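Side-chain contacts in MarR Like Protein, TVG0766549 (Thermoplasma volcanium, PDB 3LFK), which is of unknown function; it was reported as a mechanosensitive channel, but its winged helix-turn-helix fold resembles MarR-like transcriptional regulators and suggests a DNA-binding role: residues G50-P53 / L54-K58; L70-L73 / M74-F78. All blocks are in the same frame, centred on the assembly; numbering follows the deposited sequence.

Contact 1: residues G50-P53 / L54-K58; sequences GKIP and LYRIK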
loop_
_atom_site.group_PDB
_atom_site.type_symbol
_atom_site.label_atom_id
_atom_site.label_comp_id
_atom_site.label_asym_id
_atom_site.label_seq_id
_atom_site.Cartn_x
_atom_site.Cartn_y
_atom_site.Cartn_z
ATOM N N GLY A 50 -7.270 -6.456 -0.405
ATOM C CA GLY A 50 -5.873 -6.835 -0.535
ATOM C C GLY A 50 -5.634 -7.864 -1.632
ATOM O O GLY A 50 -4.568 -8.467 -1.675
ATOM N N LYS A 51 -6.617 -8.056 -2.518
ATOM C CA LYS A 51 -6.519 -9.014 -3.629
ATOM C C LYS A 51 -7.507 -8.622 -4.736
ATOM O O LYS A 51 -8.704 -8.544 -4.467
ATOM C CB LYS A 51 -6.858 -10.417 -3.143
ATOM C CG LYS A 51 -6.814 -11.456 -4.244
ATOM C CD LYS A 51 -6.735 -12.850 -3.645
ATOM C CE LYS A 51 -6.283 -13.861 -4.675
ATOM N NZ LYS A 51 -6.117 -15.209 -4.059
ATOM N N ILE A 52 -7.022 -8.433 -5.972
ATOM C CA ILE A 52 -7.883 -7.974 -7.078
ATOM C C ILE A 52 -7.303 -8.241 -8.498
ATOM O O ILE A 52 -6.083 -8.308 -8.682
ATOM C CB ILE A 52 -8.116 -6.445 -6.875
ATOM C CG1 ILE A 52 -9.197 -5.903 -7.810
ATOM C CG2 ILE A 52 -6.836 -5.690 -7.167
ATOM C CD1 ILE A 52 -9.551 -4.440 -7.515
ATOM N N PRO A 53 -8.166 -8.424 -9.518
ATOM C CA PRO A 53 -7.672 -8.668 -10.885
ATOM C C PRO A 53 -6.916 -7.455 -11.440
ATOM O O PRO A 53 -7.285 -6.305 -11.170
ATOM C CB PRO A 53 -8.962 -8.911 -11.683
ATOM C CG PRO A 53 -9.861 -9.530 -10.680
ATOM C CD PRO A 53 -9.621 -8.677 -9.444
ATOM N N LEU A 54 -5.875 -7.691 -12.233
ATOM C CA LEU A 54 -5.127 -6.569 -12.782
ATOM C C LEU A 54 -6.001 -5.633 -13.626
ATOM O O LEU A 54 -5.837 -4.419 -13.582
ATOM C CB LEU A 54 -3.930 -7.064 -13.610
ATOM C CG LEU A 54 -3.099 -5.983 -14.305
ATOM C CD1 LEU A 54 -2.304 -5.138 -13.289
ATOM C CD2 LEU A 54 -2.138 -6.672 -15.257
ATOM N N TYR A 55 -6.966 -6.177 -14.371
ATOM C CA TYR A 55 -7.777 -5.291 -15.193
ATOM C C TYR A 55 -8.570 -4.269 -14.360
ATOM O O TYR A 55 -8.875 -3.187 -14.840
ATOM C CB TYR A 55 -8.693 -6.106 -16.141
ATOM C CG TYR A 55 -9.913 -6.699 -15.502
ATOM C CD1 TYR A 55 -11.018 -5.906 -15.198
ATOM C CD2 TYR A 55 -9.950 -8.047 -15.153
ATOM C CE1 TYR A 55 -12.129 -6.442 -14.554
ATOM C CE2 TYR A 55 -11.050 -8.592 -14.511
ATOM C CZ TYR A 55 -12.133 -7.785 -14.212
ATOM O OH TYR A 55 -13.217 -8.328 -13.567
ATOM N N ARG A 56 -8.901 -4.585 -13.112
ATOM C CA ARG A 56 -9.622 -3.600 -12.307
ATOM C C ARG A 56 -8.696 -2.440 -11.943
ATOM O O ARG A 56 -9.123 -1.288 -11.858
ATOM C CB ARG A 56 -10.202 -4.233 -11.037
ATOM C CG ARG A 56 -11.293 -5.270 -11.325
ATOM C CD ARG A 56 -12.085 -5.643 -10.069
ATOM N NE ARG A 56 -12.682 -4.470 -9.446
ATOM C CZ ARG A 56 -13.224 -4.461 -8.231
ATOM N NH1 ARG A 56 -13.253 -5.572 -7.507
ATOM N NH2 ARG A 56 -13.700 -3.334 -7.722
ATOM N N ILE A 57 -7.417 -2.746 -11.728
ATOM C CA ILE A 57 -6.460 -1.700 -11.399
ATOM C C ILE A 57 -6.331 -0.730 -12.571
ATOM O O ILE A 57 -6.268 0.476 -12.380
ATOM C CB ILE A 57 -5.100 -2.326 -11.045
ATOM C CG1 ILE A 57 -5.232 -3.027 -9.698
ATOM C CG2 ILE A 57 -3.995 -1.257 -11.010
ATOM C CD1 ILE A 57 -4.065 -3.918 -9.368
ATOM N N LYS A 58 -6.336 -1.261 -13.787
ATOM C CA LYS A 58 -6.222 -0.421 -14.969
ATOM C C LYS A 58 -7.433 0.457 -15.165
ATOM O O LYS A 58 -7.317 1.625 -15.533
ATOM C CB LYS A 58 -6.046 -1.282 -16.211
ATOM C CG LYS A 58 -4.756 -2.032 -16.266
ATOM C CD LYS A 58 -4.610 -2.659 -17.634
ATOM C CE LYS A 58 -3.282 -3.353 -17.781
ATOM N NZ LYS A 58 -3.074 -3.808 -19.183
#
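R56 reaches back from the first turn of helix 54-60 across the side chain of I52, the two meeting at about a right angle where strand 51-53 runs straight into the helix. Its CB lies 3.6 Å from I52 CD1 and equally close to the carbonyl O of P53. CG continues beside the backbone N (chi1 -66°), which starts the chain back toward the strand. CD then settles 3.7 Å from I52 CG1, with P53 CD a little farther off, the proline ring and the arginine chain running side by side. A bend at chi3 (57°) turns the head group so that I52 CD1 lies 3.6 Å above one face of the guanidinium, toward its rim. NE makes a salt bridge to E60, one turn farther along the helix, which probably limits the rotation of the flat group.

P53 is the N-cap. Its carbonyl O accepts R56 N at 3.1 Å, with an N-H...O angle of 138° and the donor well above the carbonyl plane. On the outer side, P53 CB touches Y55 CE2 at 3.5 Å, the two side chains pointing the same way. Inward, I52 CG2 meets I57 CD1 at 4.0 Å.

I52 and I57 both pack on L45 of helix 36-47, while I57 also reaches I90 of strand 87-92. Backbone bonds from I52 to I90 and from L54 to E88 pair this strand-to-helix junction of the winged helix-turn-helix with strand 87-92, central in the three-stranded antiparallel sheet.

Contact 2: residues L70-L73 / M74-F78; sequences LKNL and MDYGF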
loop_
_atom_site.group_PDB
_atom_site.type_symbol
_atom_site.label_atom_id
_atom_site.label_comp_id
_atom_site.label_asym_id
_atom_site.label_seq_id
_atom_site.Cartn_x
_atom_site.Cartn_y
_atom_site.Cartn_z
ATOM N N LEU A 70 2.266 0.094 -9.803
ATOM C CA LEU A 70 2.201 -1.244 -9.201
ATOM C C LEU A 70 3.595 -1.884 -9.148
ATOM O O LEU A 70 3.935 -2.498 -8.137
ATOM C CB LEU A 70 1.252 -2.141 -10.006
ATOM C CG LEU A 70 1.122 -3.591 -9.509
ATOM C CD1 LEU A 70 0.674 -3.646 -8.042
ATOM C CD2 LEU A 70 0.113 -4.333 -10.405
ATOM N N LYS A 71 4.382 -1.761 -10.220
ATOM C CA LYS A 71 5.718 -2.352 -10.217
ATOM C C LYS A 71 6.554 -1.778 -9.091
ATOM O O LYS A 71 7.349 -2.484 -8.507
ATOM C CB LYS A 71 6.430 -2.160 -11.550
ATOM C CG LYS A 71 5.894 -3.107 -12.613
ATOM C CD LYS A 71 6.631 -2.901 -13.941
ATOM C CE LYS A 71 5.684 -2.985 -15.112
ATOM N NZ LYS A 71 6.387 -2.715 -16.397
ATOM N N ASN A 72 6.389 -0.491 -8.793
ATOM C CA ASN A 72 7.127 0.064 -7.653
ATOM C C ASN A 72 6.672 -0.606 -6.345
ATOM O O ASN A 72 7.496 -0.961 -5.504
ATOM C CB ASN A 72 6.936 1.589 -7.574
ATOM C CG ASN A 72 7.842 2.313 -8.532
ATOM O OD1 ASN A 72 9.049 2.073 -8.539
ATOM N ND2 ASN A 72 7.284 3.198 -9.340
ATOM N N LEU A 73 5.363 -0.785 -6.158
ATOM C CA LEU A 73 4.878 -1.436 -4.940
ATOM C C LEU A 73 5.404 -2.850 -4.845
ATOM O O LEU A 73 5.659 -3.330 -3.739
ATOM C CB LEU A 73 3.348 -1.450 -4.881
ATOM C CG LEU A 73 2.712 -0.064 -4.825
ATOM C CD1 LEU A 73 1.212 -0.262 -4.734
ATOM C CD2 LEU A 73 3.200 0.739 -3.634
ATOM N N MET A 74 5.552 -3.518 -5.992
ATOM C CA MET A 74 6.106 -4.876 -5.981
ATOM C C MET A 74 7.591 -4.852 -5.617
ATOM O O MET A 74 8.038 -5.686 -4.808
ATOM C CB MET A 74 5.872 -5.534 -7.337
ATOM C CG MET A 74 4.397 -5.718 -7.582
ATOM S SD MET A 74 4.093 -6.362 -9.305
ATOM C CE MET A 74 4.885 -5.391 -10.219
ATOM N N ASP A 75 8.334 -3.923 -6.205
ATOM C CA ASP A 75 9.759 -3.795 -5.920
ATOM C C ASP A 75 9.957 -3.461 -4.424
ATOM O O ASP A 75 10.901 -3.917 -3.810
ATOM C CB ASP A 75 10.384 -2.677 -6.740
ATOM C CG ASP A 75 10.464 -2.992 -8.221
ATOM O OD1 ASP A 75 10.191 -4.143 -8.635
ATOM O OD2 ASP A 75 10.794 -2.052 -8.972
ATOM N N TYR A 76 9.046 -2.679 -3.836
ATOM C CA TYR A 76 9.184 -2.330 -2.411
ATOM C C TYR A 76 8.915 -3.505 -1.485
ATOM O O TYR A 76 9.256 -3.462 -0.305
ATOM C CB TYR A 76 8.174 -1.235 -1.996
ATOM C CG TYR A 76 8.293 0.078 -2.705
ATOM C CD1 TYR A 76 9.484 0.531 -3.223
ATOM C CD2 TYR A 76 7.166 0.902 -2.823
ATOM C CE1 TYR A 76 9.582 1.764 -3.846
ATOM C CE2 TYR A 76 7.239 2.136 -3.431
ATOM C CZ TYR A 76 8.439 2.575 -3.947
ATOM O OH TYR A 76 8.522 3.804 -4.550
ATOM N N GLY A 77 8.249 -4.534 -1.999
ATOM C CA GLY A 77 7.902 -5.692 -1.206
ATOM C C GLY A 77 6.492 -5.630 -0.627
ATOM O O GLY A 77 6.135 -6.392 0.265
ATOM N N PHE A 78 5.667 -4.741 -1.180
ATOM C CA PHE A 78 4.302 -4.555 -0.660
ATOM C C PHE A 78 3.189 -5.268 -1.410
ATOM O O PHE A 78 2.059 -5.393 -0.898
ATOM C CB PHE A 78 3.939 -3.061 -0.603
ATOM C CG PHE A 78 4.826 -2.225 0.300
ATOM C CD1 PHE A 78 5.589 -2.806 1.321
ATOM C CD2 PHE A 78 4.888 -0.839 0.130
ATOM C CE1 PHE A 78 6.394 -1.996 2.147
ATOM C CE2 PHE A 78 5.682 -0.032 0.942
ATOM C CZ PHE A 78 6.448 -0.615 1.968
HETATM O O HOH W 1 10.040 0.032 -10.187
#
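The ring of Y76 lies over the backbone of N72, whose carbonyl O sits 3.1 Å above one face, offset toward the rim. That oxygen also accepts Y76 N at 2.9 Å, so the residue one turn on both bonds to it and covers it. With CG beside the backbone N (chi1 -61°), the ring folds back along the helix until its CZ is 4.0 Å from N72 CB; its hydroxyl goes on to a hydrogen bond with E38.

The close-packed side continues at the helix end. L73 O takes F78 N at 2.9 Å and, weakly, G77 N; with the positive phi of G77 this is a Schellman motif, which ends the helix. L73 CD2 adds an apolar contact with Y76 CD2 at 4.1 Å, and Y76 CB lies over one face of the F78 ring. M74, extended at chi2 (174°), packs its SD 4.1 Å from L70 CG.

Elsewhere the grip is looser. K71 lies on the exposed side, and a water bridges the side chains of N72 and D75, donating to N72 OD1 at 2.8 Å and to D75 OD2. D75 OD2 has a second donor in the backbone N of A8.

L70 and L73 turn to L41 of helix 36-47, and K11 of the N-terminal segment makes a cation-pi contact with Y76. Helix 66-76 is, by its place in the fold, probably the recognition helix, as in MarR relatives; F78 leads from it into wing strand 79-84 and bonds through its backbone to T93, beyond strand 87-92.

In the fold
From the N terminus, the chain first passes the site of contact 2 at A8 and K11, then forms helix 36-47. Contact 1 (50-58) follows, joining strand 51-53 directly to helix 54-60. Contact 2 (70-78) ends helix 66-76 and hands the chain to strand 79-84. The two are in series, neither nested nor crossed, and neither closes a long loop: each is local, a strand-to-helix junction and a helix end. Their centres lie 14 Å apart, but they touch where L54 CD1 meets L70 CD2 at 3.8 Å, and both lean on L41. Helices 54-60 and 66-76, packed against helix 36-47, are thus tied to the antiparallel sheet of the winged helix-turn-helix fold.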